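Local atomic coordinates of NAD-dependent aldehyde dehydrogenase (Burkholderia multivorans, PDB entry 5UJU), a protein that probably oxidises aldehydes to carboxylic acids with NAD+ as electron acceptor, as other members of the aldehyde dehydrogenase family do. Residues A[114-119]-A[200-205]; A[120-125]-A[261-266]; A[229-234]-A[552-557]; A[283-288]-A[302-307]. All blocks are in the same frame, centred on the assembly; numbering follows the deposited sequence. Where two conformers were deposited one is given.

Contacts 1, 2 and 3 cluster on one side of the chain's centre, and contact 4 stands apart from them. Contacts 1 and 2 both use helix 97-132. Contacts 1 and 3 meet on one sheet, where strands 191-211 and 554-562 are neighbours. The centres of contacts 1 and 3 are about 6 Å apart, and both reach the second subunit. Contact 3 is the fully buried one, and it has a side-chain hydrogen bond across it. The other three are partly buried and join their segments through apolar side chains. Contact 4 includes the exposed Leu286. Its two segments precede and follow strand 290-296 in the chain, and both pack on it.

Contact 1. Residues A[114-119]-A[200-205]; sequences AGPSAW and YTIVPR
The indole ring of Trp119 meets Ile202 and Pro204 where helix 97-132 packs on strand 191-211. This strand belongs to the mixed sheet of an alpha/beta, Rossmann-like fold, consistent with the coenzyme-binding part of aldehyde dehydrogenases. The helix and strand segments run at 60° to each other, with their axes 8.9 Å apart at closest. The long axes of the Trp119 and Ile202 side chains are oblique to one another. Ile202 CG2 comes to the edge of the ring, near its plane, with CZ3 of Trp119 3.7 Å away. CG1 of Ile202 lies opposite the carbonyl carbon (chi1 -53°) and goes to Pro116, which leaves CG2 opposite the backbone N and turned to the indole. Pro204 lies roughly at right angles to Trp119, and its CG is 4.1 Å from CZ2 of Trp119. The ring is also covered from its own helix. Pro116 N sits over the centre of one face, and Gly115 O lies above the same face nearer the rim. NE1 of Trp119 is bonded to the backbone O of Trp111, which helps to hold the turn of the indole. Helix 158-175 adds Leu175, which touches both Pro116 and Ile202. On the strand, Thr201 OG1 bonds His502 of the second subunit. The carbonyl of Ile202 also meets the ring: its O lies in the indole plane, 3.7 Å from CH2 of Trp119.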
loop_
_atom_site.group_PDB
_atom_site.type_symbol
_atom_site.label_atom_id
_atom_site.label_comp_id
_atom_site.label_asym_id
_atom_site.label_seq_id
_atom_site.Cartn_x
_atom_site.Cartn_y
_atom_site.Cartn_z
ATOM N N ALA A 114 -0.285 -20.650 -12.158
ATOM C CA ALA A 114 -0.720 -20.286 -13.500
ATOM C C ALA A 114 -0.346 -18.847 -13.868
ATOM O O ALA A 114 -0.375 -18.491 -15.052
ATOM C CB ALA A 114 -2.225 -20.500 -13.634
ATOM N N GLY A 115 -0.025 -18.006 -12.886
ATOM C CA GLY A 115 0.565 -16.719 -13.181
ATOM C C GLY A 115 -0.433 -15.679 -13.652
ATOM O O GLY A 115 -1.626 -15.948 -13.829
ATOM N N PRO A 116 0.066 -14.463 -13.887
ATOM C CA PRO A 116 -0.831 -13.315 -14.134
ATOM C C PRO A 116 -1.797 -13.480 -15.304
ATOM O O PRO A 116 -2.942 -13.019 -15.203
ATOM C CB PRO A 116 0.157 -12.163 -14.381
ATOM C CG PRO A 116 1.379 -12.549 -13.618
ATOM C CD PRO A 116 1.475 -14.060 -13.746
ATOM N N SER A 117 -1.388 -14.099 -16.420
ATOM C CA SER A 117 -2.317 -14.153 -17.548
ATOM C C SER A 117 -3.536 -14.999 -17.210
ATOM O O SER A 117 -4.642 -14.708 -17.676
ATOM C CB SER A 117 -1.630 -14.665 -18.817
ATOM O OG SER A 117 -1.375 -16.061 -18.731
ATOM N N ALA A 118 -3.366 -16.018 -16.368
ATOM C CA ALA A 118 -4.516 -16.783 -15.894
ATOM C C ALA A 118 -5.363 -15.977 -14.912
ATOM O O ALA A 118 -6.601 -16.016 -14.970
ATOM C CB ALA A 118 -4.041 -18.058 -15.221
ATOM N N TRP A 119 -4.724 -15.269 -13.981
ATOM C CA TRP A 119 -5.503 -14.506 -13.000
ATOM C C TRP A 119 -6.360 -13.464 -13.693
ATOM O O TRP A 119 -7.554 -13.324 -13.392
ATOM C CB TRP A 119 -4.595 -13.838 -11.969
ATOM C CG TRP A 119 -3.567 -14.728 -11.384
ATOM C CD1 TRP A 119 -3.623 -16.094 -11.247
ATOM C CD2 TRP A 119 -2.294 -14.324 -10.883
ATOM N NE1 TRP A 119 -2.460 -16.558 -10.673
ATOM C CE2 TRP A 119 -1.625 -15.489 -10.446
ATOM C CE3 TRP A 119 -1.655 -13.082 -10.748
ATOM C CZ2 TRP A 119 -0.345 -15.449 -9.900
ATOM C CZ3 TRP A 119 -0.380 -13.046 -10.196
ATOM C CH2 TRP A 119 0.256 -14.219 -9.776
ATOM N N TYR A 200 12.052 -13.284 -11.986
ATOM C CA TYR A 200 11.099 -12.651 -11.081
ATOM C C TYR A 200 9.795 -13.434 -11.126
ATOM O O TYR A 200 9.170 -13.556 -12.186
ATOM C CB TYR A 200 10.875 -11.179 -11.450
ATOM C CG TYR A 200 12.168 -10.393 -11.528
ATOM C CD1 TYR A 200 12.748 -9.858 -10.386
ATOM C CD2 TYR A 200 12.821 -10.209 -12.745
ATOM C CE1 TYR A 200 13.940 -9.153 -10.447
ATOM C CE2 TYR A 200 14.019 -9.502 -12.820
ATOM C CZ TYR A 200 14.568 -8.973 -11.664
ATOM O OH TYR A 200 15.746 -8.270 -11.721
ATOM N N THR A 201 9.378 -13.931 -9.972
ATOM C CA THR A 201 8.148 -14.691 -9.832
ATOM C C THR A 201 7.148 -13.838 -9.067
ATOM O O THR A 201 7.463 -13.339 -7.985
ATOM C CB THR A 201 8.414 -16.007 -9.094
ATOM O OG1 THR A 201 9.431 -16.745 -9.787
ATOM C CG2 THR A 201 7.148 -16.849 -8.993
ATOM N N ILE A 202 5.961 -13.648 -9.639
ATOM C CA ILE A 202 4.892 -12.918 -8.959
ATOM C C ILE A 202 4.198 -13.872 -7.996
ATOM O O ILE A 202 3.654 -14.898 -8.412
ATOM C CB ILE A 202 3.885 -12.340 -9.962
ATOM C CG1 ILE A 202 4.588 -11.509 -11.030
ATOM C CG2 ILE A 202 2.832 -11.513 -9.238
ATOM C CD1 ILE A 202 5.267 -10.346 -10.502
ATOM N N VAL A 203 4.176 -13.518 -6.722
ATOM C CA VAL A 203 3.623 -14.360 -5.671
ATOM C C VAL A 203 2.432 -13.650 -5.031
ATOM O O VAL A 203 2.573 -12.524 -4.540
ATOM C CB VAL A 203 4.686 -14.706 -4.615
ATOM C CG1 VAL A 203 4.095 -15.593 -3.529
ATOM C CG2 VAL A 203 5.880 -15.418 -5.285
ATOM N N PRO A 204 1.238 -14.240 -5.050
ATOM C CA PRO A 204 0.109 -13.662 -4.315
ATOM C C PRO A 204 0.387 -13.660 -2.825
ATOM O O PRO A 204 1.253 -14.381 -2.332
ATOM C CB PRO A 204 -1.054 -14.603 -4.647
ATOM C CG PRO A 204 -0.592 -15.358 -5.846
ATOM C CD PRO A 204 0.871 -15.490 -5.725
ATOM N N ARG A 205 -0.353 -12.805 -2.102
ATOM C CA ARG A 205 -0.238 -12.792 -0.647
ATOM C C ARG A 205 -0.778 -14.080 -0.024
ATOM O O ARG A 205 -0.192 -14.613 0.924
ATOM C CB ARG A 205 -0.966 -11.570 -0.084
ATOM C CG ARG A 205 -0.239 -10.277 -0.390
ATOM C CD ARG A 205 1.033 -10.164 0.430
ATOM N NE ARG A 205 1.514 -8.788 0.428
ATOM C CZ ARG A 205 2.347 -8.278 1.327
ATOM N NH1 ARG A 205 2.809 -9.040 2.316
ATOM N NH2 ARG A 205 2.698 -6.994 1.238
#

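Contact 2. Residues A[120-125]-A[261-266]; sequences IGVSLE and AGFDPN
OE1 of Glu125, one helical turn on from the contact residue Val122, is gripped by two basic side chains. Lys16 NZ makes a salt bridge to it and His17 NE2 a hydrogen bond, while the other oxygen, OE2, forms a salt bridge with Arg129. The N-terminal part of the chain is thereby tied to helix 97-132. The contact itself is apolar and small. CG2 of Val122 does the touching. With CG1 opposite the backbone N (chi1 162°), CG2 falls beside that N and opposite the carbonyl carbon, and it reaches two partners. Ala261 CB is 4.0 Å from Val122 CG2. CE2 of Phe263 is also 4.0 Å from Val122 CG2, and the methyl approaches the ring obliquely. Phe263 is held further by Trp111 of the same long helix, the two rings meeting edge-to-face, and Trp111 touches Val122 as well. Between the two partners of Val122 lies Gly262. It has a positive phi of 84° and closes helix 245-260 with a Schellman motif. The chain then turns from the helix end toward strand 268-270. Asp264 shapes that turn as an Asx turn. Its OD1 accepts from Asn266 N at 2.9 Å, and the N-H meets the carboxylate from above its plane. The chemistry implies a division of labour. Methyl and ring carbons join the loop to the helix here, while the polar groups shape the loop and tie the helix to other parts of the chain.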
loop_
_atom_site.group_PDB
_atom_site.type_symbol
_atom_site.label_atom_id
_atom_site.label_comp_id
_atom_site.label_asym_id
_atom_site.label_seq_id
_atom_site.Cartn_x
_atom_site.Cartn_y
_atom_site.Cartn_z
ATOM N N ILE A 120 -5.769 -12.741 -14.646
ATOM C CA ILE A 120 -6.498 -11.697 -15.367
ATOM C C ILE A 120 -7.528 -12.321 -16.302
ATOM O O ILE A 120 -8.688 -11.899 -16.350
ATOM C CB ILE A 120 -5.511 -10.791 -16.138
ATOM C CG1 ILE A 120 -4.443 -10.173 -15.205
ATOM C CG2 ILE A 120 -6.256 -9.713 -16.930
ATOM C CD1 ILE A 120 -4.970 -9.262 -14.147
ATOM N N GLY A 121 -7.121 -13.345 -17.060
ATOM C CA GLY A 121 -8.049 -13.947 -18.003
ATOM C C GLY A 121 -9.264 -14.540 -17.319
ATOM O O GLY A 121 -10.407 -14.306 -17.733
ATOM N N VAL A 122 -9.038 -15.305 -16.247
ATOM C CA VAL A 122 -10.160 -15.880 -15.512
ATOM C C VAL A 122 -11.046 -14.766 -14.947
ATOM O O VAL A 122 -12.282 -14.845 -14.994
ATOM C CB VAL A 122 -9.642 -16.827 -14.411
ATOM C CG1 VAL A 122 -10.715 -17.097 -13.355
ATOM C CG2 VAL A 122 -9.142 -18.153 -15.024
ATOM N N SER A 123 -10.434 -13.720 -14.400
ATOM C CA SER A 123 -11.226 -12.603 -13.877
ATOM C C SER A 123 -12.094 -11.976 -14.964
ATOM O O SER A 123 -13.280 -11.700 -14.744
ATOM C CB SER A 123 -10.318 -11.558 -13.233
ATOM O OG SER A 123 -9.768 -12.067 -12.032
ATOM N N LEU A 124 -11.523 -11.746 -16.148
ATOM C CA LEU A 124 -12.289 -11.090 -17.204
ATOM C C LEU A 124 -13.406 -11.981 -17.714
ATOM O O LEU A 124 -14.479 -11.486 -18.083
ATOM C CB LEU A 124 -11.371 -10.679 -18.354
ATOM C CG LEU A 124 -10.264 -9.704 -17.945
ATOM C CD1 LEU A 124 -9.233 -9.484 -19.071
ATOM C CD2 LEU A 124 -10.862 -8.391 -17.471
ATOM N N GLU A 125 -13.175 -13.292 -17.744
ATOM C CA GLU A 125 -14.221 -14.217 -18.155
ATOM C C GLU A 125 -15.347 -14.264 -17.133
ATOM O O GLU A 125 -16.526 -14.305 -17.506
ATOM C CB GLU A 125 -13.626 -15.608 -18.386
ATOM C CG GLU A 125 -14.652 -16.697 -18.676
ATOM C CD GLU A 125 -15.393 -16.526 -20.000
ATOM O OE1 GLU A 125 -14.903 -15.803 -20.898
ATOM O OE2 GLU A 125 -16.478 -17.133 -20.138
ATOM N N ALA A 261 -11.654 -23.722 -16.269
ATOM C CA ALA A 261 -10.269 -23.388 -16.582
ATOM C C ALA A 261 -9.264 -24.374 -15.983
ATOM O O ALA A 261 -8.054 -24.156 -16.113
ATOM C CB ALA A 261 -9.958 -21.965 -16.096
ATOM N N GLY A 262 -9.723 -25.440 -15.327
ATOM C CA GLY A 262 -8.805 -26.407 -14.749
ATOM C C GLY A 262 -8.285 -26.044 -13.375
ATOM O O GLY A 262 -7.272 -26.599 -12.942
ATOM N N PHE A 263 -8.931 -25.114 -12.678
ATOM C CA PHE A 263 -8.536 -24.764 -11.323
ATOM C C PHE A 263 -9.474 -25.371 -10.291
ATOM O O PHE A 263 -10.602 -25.768 -10.591
ATOM C CB PHE A 263 -8.479 -23.235 -11.160
ATOM C CG PHE A 263 -7.460 -22.611 -12.050
ATOM C CD1 PHE A 263 -6.116 -22.898 -11.863
ATOM C CD2 PHE A 263 -7.836 -21.815 -13.113
ATOM C CE1 PHE A 263 -5.166 -22.362 -12.689
ATOM C CE2 PHE A 263 -6.887 -21.276 -13.947
ATOM C CZ PHE A 263 -5.552 -21.548 -13.733
ATOM N N ASP A 264 -8.983 -25.428 -9.058
ATOM C CA ASP A 264 -9.803 -25.817 -7.920
ATOM C C ASP A 264 -10.856 -24.734 -7.711
ATOM O O ASP A 264 -10.492 -23.571 -7.484
ATOM C CB ASP A 264 -8.904 -25.993 -6.686
ATOM C CG ASP A 264 -9.652 -26.513 -5.452
ATOM O OD1 ASP A 264 -10.898 -26.411 -5.367
ATOM O OD2 ASP A 264 -8.964 -27.006 -4.532
ATOM N N PRO A 265 -12.152 -25.038 -7.841
ATOM C CA PRO A 265 -13.158 -23.983 -7.650
ATOM C C PRO A 265 -13.095 -23.343 -6.279
ATOM O O PRO A 265 -13.604 -22.230 -6.118
ATOM C CB PRO A 265 -14.492 -24.709 -7.880
ATOM C CG PRO A 265 -14.190 -26.158 -7.609
ATOM C CD PRO A 265 -12.772 -26.349 -8.111
ATOM N N ASN A 266 -12.489 -24.009 -5.287
ATOM C CA ASN A 266 -12.351 -23.401 -3.969
ATOM C C ASN A 266 -11.357 -22.245 -3.932
ATOM O O ASN A 266 -11.084 -21.737 -2.842
ATOM C CB ASN A 266 -11.959 -24.463 -2.951
ATOM C CG ASN A 266 -13.050 -25.477 -2.762
ATOM O OD1 ASN A 266 -14.225 -25.133 -2.837
ATOM N ND2 ASN A 266 -12.675 -26.739 -2.548
#

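Contact 3. Residues A[229-234]-A[552-557]; sequences LATGNT and NRFRVV
Asn233 and Thr231 press against Arg553 on the tight side of this buried contact. ND2 of Asn233 donates to Arg553 O at 3.1 Å. The bond is nearly straight (169° at the hydrogen), and the acceptor lies in the amide plane. Seen from the acceptor, the donor is tilted 31° out of the carbonyl plane. The same ND2 also donates to Asp228 O, and OD1 accepts from Gly206 N. Both ends of the amide are thus held, and its rotation is fixed. Thr231 packs alongside, with its OG1 3.4 Å from CB of Arg553. That hydroxyl is hydrogen-bonded to Ala227 O in the last turn of helix 217-230. The rest of Arg553 extends away from the contact, where NE bonds Phe549 O and NH1 makes salt bridges to Asp294 and Asp228, so the buried charge is probably well balanced. Packing is looser at Phe554. There CG2 of Thr231 comes obliquely to CD2 of Phe554 at 3.9 Å, and the two side chains are about perpendicular. Asn552, partly exposed, marks the side nearer solvent and the second subunit. Beyond Phe554, Arg555 NH2 makes a salt bridge to Asp546 of the second subunit. The turn on which Thr231 and Asn233 sit ends the helix. Gly232 has a positive phi (85°), Asn233 N bonds Asp228 O, and Gly232 N bonds Leu229 O. This is a Schellman motif, here leading from a helix into strand 234-238 of the Rossmann-like sheet.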
loop_
_atom_site.group_PDB
_atom_site.type_symbol
_atom_site.label_atom_id
_atom_site.label_comp_id
_atom_site.label_asym_id
_atom_site.label_seq_id
_atom_site.Cartn_x
_atom_site.Cartn_y
_atom_site.Cartn_z
ATOM N N LEU A 229 -8.491 -11.640 -6.887
ATOM C CA LEU A 229 -8.369 -12.698 -7.891
ATOM C C LEU A 229 -7.352 -12.340 -8.963
ATOM O O LEU A 229 -6.531 -13.176 -9.348
ATOM C CB LEU A 229 -9.730 -12.976 -8.534
ATOM C CG LEU A 229 -10.730 -13.796 -7.732
ATOM C CD1 LEU A 229 -12.058 -13.850 -8.500
ATOM C CD2 LEU A 229 -10.161 -15.210 -7.479
ATOM N N ALA A 230 -7.386 -11.092 -9.444
ATOM C CA ALA A 230 -6.486 -10.635 -10.496
ATOM C C ALA A 230 -5.028 -10.621 -10.054
ATOM O O ALA A 230 -4.136 -10.495 -10.897
ATOM C CB ALA A 230 -6.893 -9.232 -10.974
ATOM N N THR A 231 -4.760 -10.677 -8.753
ATOM C CA THR A 231 -3.384 -10.775 -8.288
ATOM C C THR A 231 -3.081 -12.167 -7.734
ATOM O O THR A 231 -2.117 -12.336 -6.980
ATOM C CB THR A 231 -3.087 -9.685 -7.251
ATOM O OG1 THR A 231 -4.058 -9.752 -6.199
ATOM C CG2 THR A 231 -3.151 -8.284 -7.918
ATOM N N GLY A 232 -3.904 -13.160 -8.077
ATOM C CA GLY A 232 -3.571 -14.549 -7.797
ATOM C C GLY A 232 -3.939 -15.046 -6.422
ATOM O O GLY A 232 -3.559 -16.163 -6.060
ATOM N N ASN A 233 -4.665 -14.263 -5.641
ATOM C CA ASN A 233 -5.041 -14.704 -4.315
ATOM C C ASN A 233 -6.273 -15.594 -4.389
ATOM O O ASN A 233 -7.031 -15.556 -5.356
ATOM C CB ASN A 233 -5.321 -13.483 -3.421
ATOM C CG ASN A 233 -4.103 -12.621 -3.247
ATOM O OD1 ASN A 233 -3.256 -12.922 -2.424
ATOM N ND2 ASN A 233 -3.980 -11.566 -4.056
ATOM N N THR A 234 -6.476 -16.388 -3.341
ATOM C CA THR A 234 -7.757 -17.045 -3.130
ATOM C C THR A 234 -8.626 -16.133 -2.260
ATOM O O THR A 234 -8.118 -15.253 -1.565
ATOM C CB THR A 234 -7.573 -18.412 -2.464
ATOM O OG1 THR A 234 -6.775 -18.261 -1.284
ATOM C CG2 THR A 234 -6.886 -19.423 -3.423
ATOM N N ASN A 552 -0.042 -3.824 -3.435
ATOM C CA ASN A 552 0.432 -4.608 -2.305
ATOM C C ASN A 552 -0.188 -6.003 -2.245
ATOM O O ASN A 552 0.103 -6.745 -1.310
ATOM C CB ASN A 552 0.142 -3.881 -0.992
ATOM C CG ASN A 552 1.268 -4.008 0.001
ATOM O OD1 ASN A 552 2.345 -4.521 -0.315
ATOM N ND2 ASN A 552 1.032 -3.540 1.218
ATOM N N ARG A 553 -1.083 -6.358 -3.172
ATOM C CA ARG A 553 -1.771 -7.648 -3.077
ATOM C C ARG A 553 -0.971 -8.799 -3.671
ATOM O O ARG A 553 -1.390 -9.958 -3.544
ATOM C CB ARG A 553 -3.146 -7.568 -3.756
ATOM C CG ARG A 553 -4.038 -6.415 -3.205
ATOM C CD ARG A 553 -5.439 -6.457 -3.821
ATOM N NE ARG A 553 -6.241 -5.307 -3.400
ATOM C CZ ARG A 553 -7.269 -5.358 -2.555
ATOM N NH1 ARG A 553 -7.668 -6.514 -2.022
ATOM N NH2 ARG A 553 -7.908 -4.233 -2.238
ATOM N N PHE A 554 0.156 -8.510 -4.311
ATOM C CA PHE A 554 1.101 -9.520 -4.773
ATOM C C PHE A 554 2.478 -9.062 -4.330
ATOM O O PHE A 554 2.679 -7.886 -3.990
ATOM C CB PHE A 554 1.078 -9.687 -6.311
ATOM C CG PHE A 554 1.524 -8.450 -7.040
ATOM C CD1 PHE A 554 2.851 -8.294 -7.431
ATOM C CD2 PHE A 554 0.634 -7.412 -7.273
ATOM C CE1 PHE A 554 3.273 -7.136 -8.070
ATOM C CE2 PHE A 554 1.054 -6.246 -7.904
ATOM C CZ PHE A 554 2.371 -6.107 -8.306
ATOM N N ARG A 555 3.424 -9.999 -4.318
ATOM C CA ARG A 555 4.823 -9.690 -4.079
ATOM C C ARG A 555 5.642 -10.308 -5.206
ATOM O O ARG A 555 5.119 -11.054 -6.040
ATOM C CB ARG A 555 5.287 -10.185 -2.699
ATOM C CG ARG A 555 4.483 -9.660 -1.493
ATOM C CD ARG A 555 4.854 -8.214 -1.087
ATOM N NE ARG A 555 4.367 -7.240 -2.061
ATOM C CZ ARG A 555 4.976 -6.096 -2.351
ATOM N NH1 ARG A 555 6.104 -5.772 -1.738
ATOM N NH2 ARG A 555 4.463 -5.285 -3.274
ATOM N N VAL A 556 6.924 -9.951 -5.263
ATOM C CA VAL A 556 7.854 -10.459 -6.275
ATOM C C VAL A 556 8.998 -11.162 -5.555
ATOM O O VAL A 556 9.698 -10.542 -4.741
ATOM C CB VAL A 556 8.384 -9.338 -7.181
ATOM C CG1 VAL A 556 9.248 -9.902 -8.296
ATOM C CG2 VAL A 556 7.225 -8.542 -7.770
ATOM N N VAL A 557 9.185 -12.451 -5.849
ATOM C CA VAL A 557 10.291 -13.243 -5.315
ATOM C C VAL A 557 11.273 -13.487 -6.454
ATOM O O VAL A 557 10.930 -14.109 -7.469
ATOM C CB VAL A 557 9.810 -14.572 -4.705
ATOM C CG1 VAL A 557 11.015 -15.481 -4.391
ATOM C CG2 VAL A 557 8.998 -14.327 -3.432
#

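Contact 4. Residues A[283-288]-A[302-307]; sequences DLALRP and GTWLER
Trp304 has its CG opposite the backbone N (chi1 -172°), which swings the indole from helix 299-308 toward Leu286. Leu286 differs, with CG opposite its carbonyl carbon (chi1 -62°), and its branched end meets the ring. Both segments belong to the alpha/beta, Rossmann-like part of the fold. Helix 299-308 is the connection of a beta-alpha-beta unit between the parallel, neighbouring strands 290-296 and 313-317. Helix 278-285 leads into the first of these strands. The side chains of Leu286 and Trp304 stand at about a right angle. CH2 of Trp304 faces the branched end of Leu286, 3.8 Å from CD2 and 4.0 Å from CD1 of Leu286. This part of the contact is near the surface, since Leu286 is exposed. His308 stacks on the indole from one turn further along the helix. The inner part consists of Ala285 and Leu305, both buried. Ala285 rests on Ile293, and Leu305 on Phe295, both side chains of strand 290-296. CD2 of Leu305 lies at the edge of the Trp304 ring, in its plane. A bound imidazole, probably from the crystallisation liquor, is about 4 Å from the side chain of Leu305. The inner packing is tight: Ala285 CB and Leu305 CD2 are 3.5 Å apart, closer than usual for two carbons.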
loop_
_atom_site.group_PDB
_atom_site.type_symbol
_atom_site.label_atom_id
_atom_site.label_comp_id
_atom_site.label_asym_id
_atom_site.label_seq_id
_atom_site.Cartn_x
_atom_site.Cartn_y
_atom_site.Cartn_z
ATOM N N ASP A 283 -12.909 -13.529 14.704
ATOM C CA ASP A 283 -12.027 -14.693 14.745
ATOM C C ASP A 283 -11.454 -14.985 13.372
ATOM O O ASP A 283 -10.258 -15.258 13.237
ATOM C CB ASP A 283 -12.776 -15.915 15.274
ATOM C CG ASP A 283 -13.096 -15.808 16.749
ATOM O OD1 ASP A 283 -12.567 -14.880 17.409
ATOM O OD2 ASP A 283 -13.877 -16.652 17.245
ATOM N N LEU A 284 -12.299 -14.923 12.339
ATOM C CA LEU A 284 -11.831 -15.138 10.975
ATOM C C LEU A 284 -10.831 -14.066 10.548
ATOM O O LEU A 284 -9.780 -14.377 9.976
ATOM C CB LEU A 284 -13.035 -15.165 10.027
ATOM C CG LEU A 284 -12.741 -15.303 8.539
ATOM C CD1 LEU A 284 -11.885 -16.559 8.286
ATOM C CD2 LEU A 284 -14.040 -15.383 7.770
ATOM N N ALA A 285 -11.129 -12.796 10.844
ATOM C CA ALA A 285 -10.262 -11.708 10.411
ATOM C C ALA A 285 -8.877 -11.786 11.031
ATOM O O ALA A 285 -7.925 -11.250 10.449
ATOM C CB ALA A 285 -10.899 -10.358 10.747
ATOM N N LEU A 286 -8.734 -12.447 12.185
ATOM C CA LEU A 286 -7.447 -12.564 12.854
ATOM C C LEU A 286 -6.674 -13.835 12.473
ATOM O O LEU A 286 -5.551 -14.020 12.956
ATOM C CB LEU A 286 -7.647 -12.534 14.379
ATOM C CG LEU A 286 -8.261 -11.256 14.981
ATOM C CD1 LEU A 286 -8.148 -11.229 16.493
ATOM C CD2 LEU A 286 -7.595 -10.031 14.395
ATOM N N ARG A 287 -7.218 -14.709 11.620
ATOM C CA ARG A 287 -6.491 -15.947 11.292
ATOM C C ARG A 287 -5.207 -15.629 10.533
ATOM O O ARG A 287 -5.204 -14.764 9.653
ATOM C CB ARG A 287 -7.347 -16.902 10.455
ATOM C CG ARG A 287 -8.463 -17.579 11.222
ATOM C CD ARG A 287 -7.881 -18.673 12.111
ATOM N NE ARG A 287 -7.307 -19.772 11.315
ATOM C CZ ARG A 287 -7.967 -20.885 10.983
ATOM N NH1 ARG A 287 -9.227 -21.047 11.371
ATOM N NH2 ARG A 287 -7.374 -21.838 10.261
ATOM N N PRO A 288 -4.104 -16.313 10.841
ATOM C CA PRO A 288 -2.849 -16.019 10.134
ATOM C C PRO A 288 -2.935 -16.263 8.647
ATOM O O PRO A 288 -2.168 -15.647 7.894
ATOM C CB PRO A 288 -1.823 -16.948 10.807
ATOM C CG PRO A 288 -2.609 -17.905 11.633
ATOM C CD PRO A 288 -3.903 -17.213 11.983
ATOM N N GLY A 302 -14.817 -1.209 10.821
ATOM C CA GLY A 302 -13.698 -1.009 9.909
ATOM C C GLY A 302 -12.430 -0.614 10.637
ATOM O O GLY A 302 -11.339 -1.097 10.322
ATOM N N THR A 303 -12.563 0.265 11.630
ATOM C CA THR A 303 -11.439 0.656 12.476
ATOM C C THR A 303 -10.886 -0.527 13.267
ATOM O O THR A 303 -9.669 -0.647 13.457
ATOM C CB THR A 303 -11.904 1.754 13.436
ATOM O OG1 THR A 303 -12.340 2.890 12.682
ATOM C CG2 THR A 303 -10.807 2.167 14.351
ATOM N N TRP A 304 -11.769 -1.383 13.783
ATOM C CA TRP A 304 -11.303 -2.561 14.506
ATOM C C TRP A 304 -10.391 -3.409 13.626
ATOM O O TRP A 304 -9.309 -3.821 14.057
ATOM C CB TRP A 304 -12.501 -3.377 15.005
ATOM C CG TRP A 304 -12.136 -4.503 15.923
ATOM C CD1 TRP A 304 -12.103 -4.474 17.286
ATOM C CD2 TRP A 304 -11.733 -5.824 15.540
ATOM N NE1 TRP A 304 -11.713 -5.695 17.775
ATOM C CE2 TRP A 304 -11.474 -6.541 16.724
ATOM C CE3 TRP A 304 -11.570 -6.467 14.310
ATOM C CZ2 TRP A 304 -11.055 -7.869 16.718
ATOM C CZ3 TRP A 304 -11.155 -7.796 14.306
ATOM C CH2 TRP A 304 -10.903 -8.479 15.503
ATOM N N LEU A 305 -10.793 -3.640 12.369
ATOM C CA LEU A 305 -10.001 -4.465 11.453
ATOM C C LEU A 305 -8.641 -3.839 11.158
ATOM O O LEU A 305 -7.619 -4.533 11.126
ATOM C CB LEU A 305 -10.769 -4.681 10.149
ATOM C CG LEU A 305 -12.034 -5.518 10.251
ATOM C CD1 LEU A 305 -12.876 -5.300 9.035
ATOM C CD2 LEU A 305 -11.656 -6.989 10.346
ATOM N N GLU A 306 -8.618 -2.533 10.886
ATOM C CA GLU A 306 -7.354 -1.864 10.591
ATOM C C GLU A 306 -6.371 -2.008 11.744
ATOM O O GLU A 306 -5.165 -2.181 11.532
ATOM C CB GLU A 306 -7.592 -0.381 10.298
ATOM C CG GLU A 306 -8.482 -0.104 9.102
ATOM C CD GLU A 306 -8.925 1.340 9.076
ATOM O OE1 GLU A 306 -8.419 2.109 9.911
ATOM O OE2 GLU A 306 -9.778 1.706 8.246
ATOM N N ARG A 307 -6.872 -1.957 12.971
ATOM C CA ARG A 307 -6.007 -1.963 14.140
ATOM C C ARG A 307 -5.647 -3.363 14.615
ATOM O O ARG A 307 -4.540 -3.571 15.131
ATOM C CB ARG A 307 -6.677 -1.186 15.271
ATOM C CG ARG A 307 -6.834 0.284 14.951
ATOM C CD ARG A 307 -7.716 0.998 15.956
ATOM N NE ARG A 307 -7.859 2.410 15.614
ATOM C CZ ARG A 307 -7.383 3.411 16.345
ATOM N NH1 ARG A 307 -6.738 3.163 17.479
ATOM N NH2 ARG A 307 -7.563 4.662 15.941
#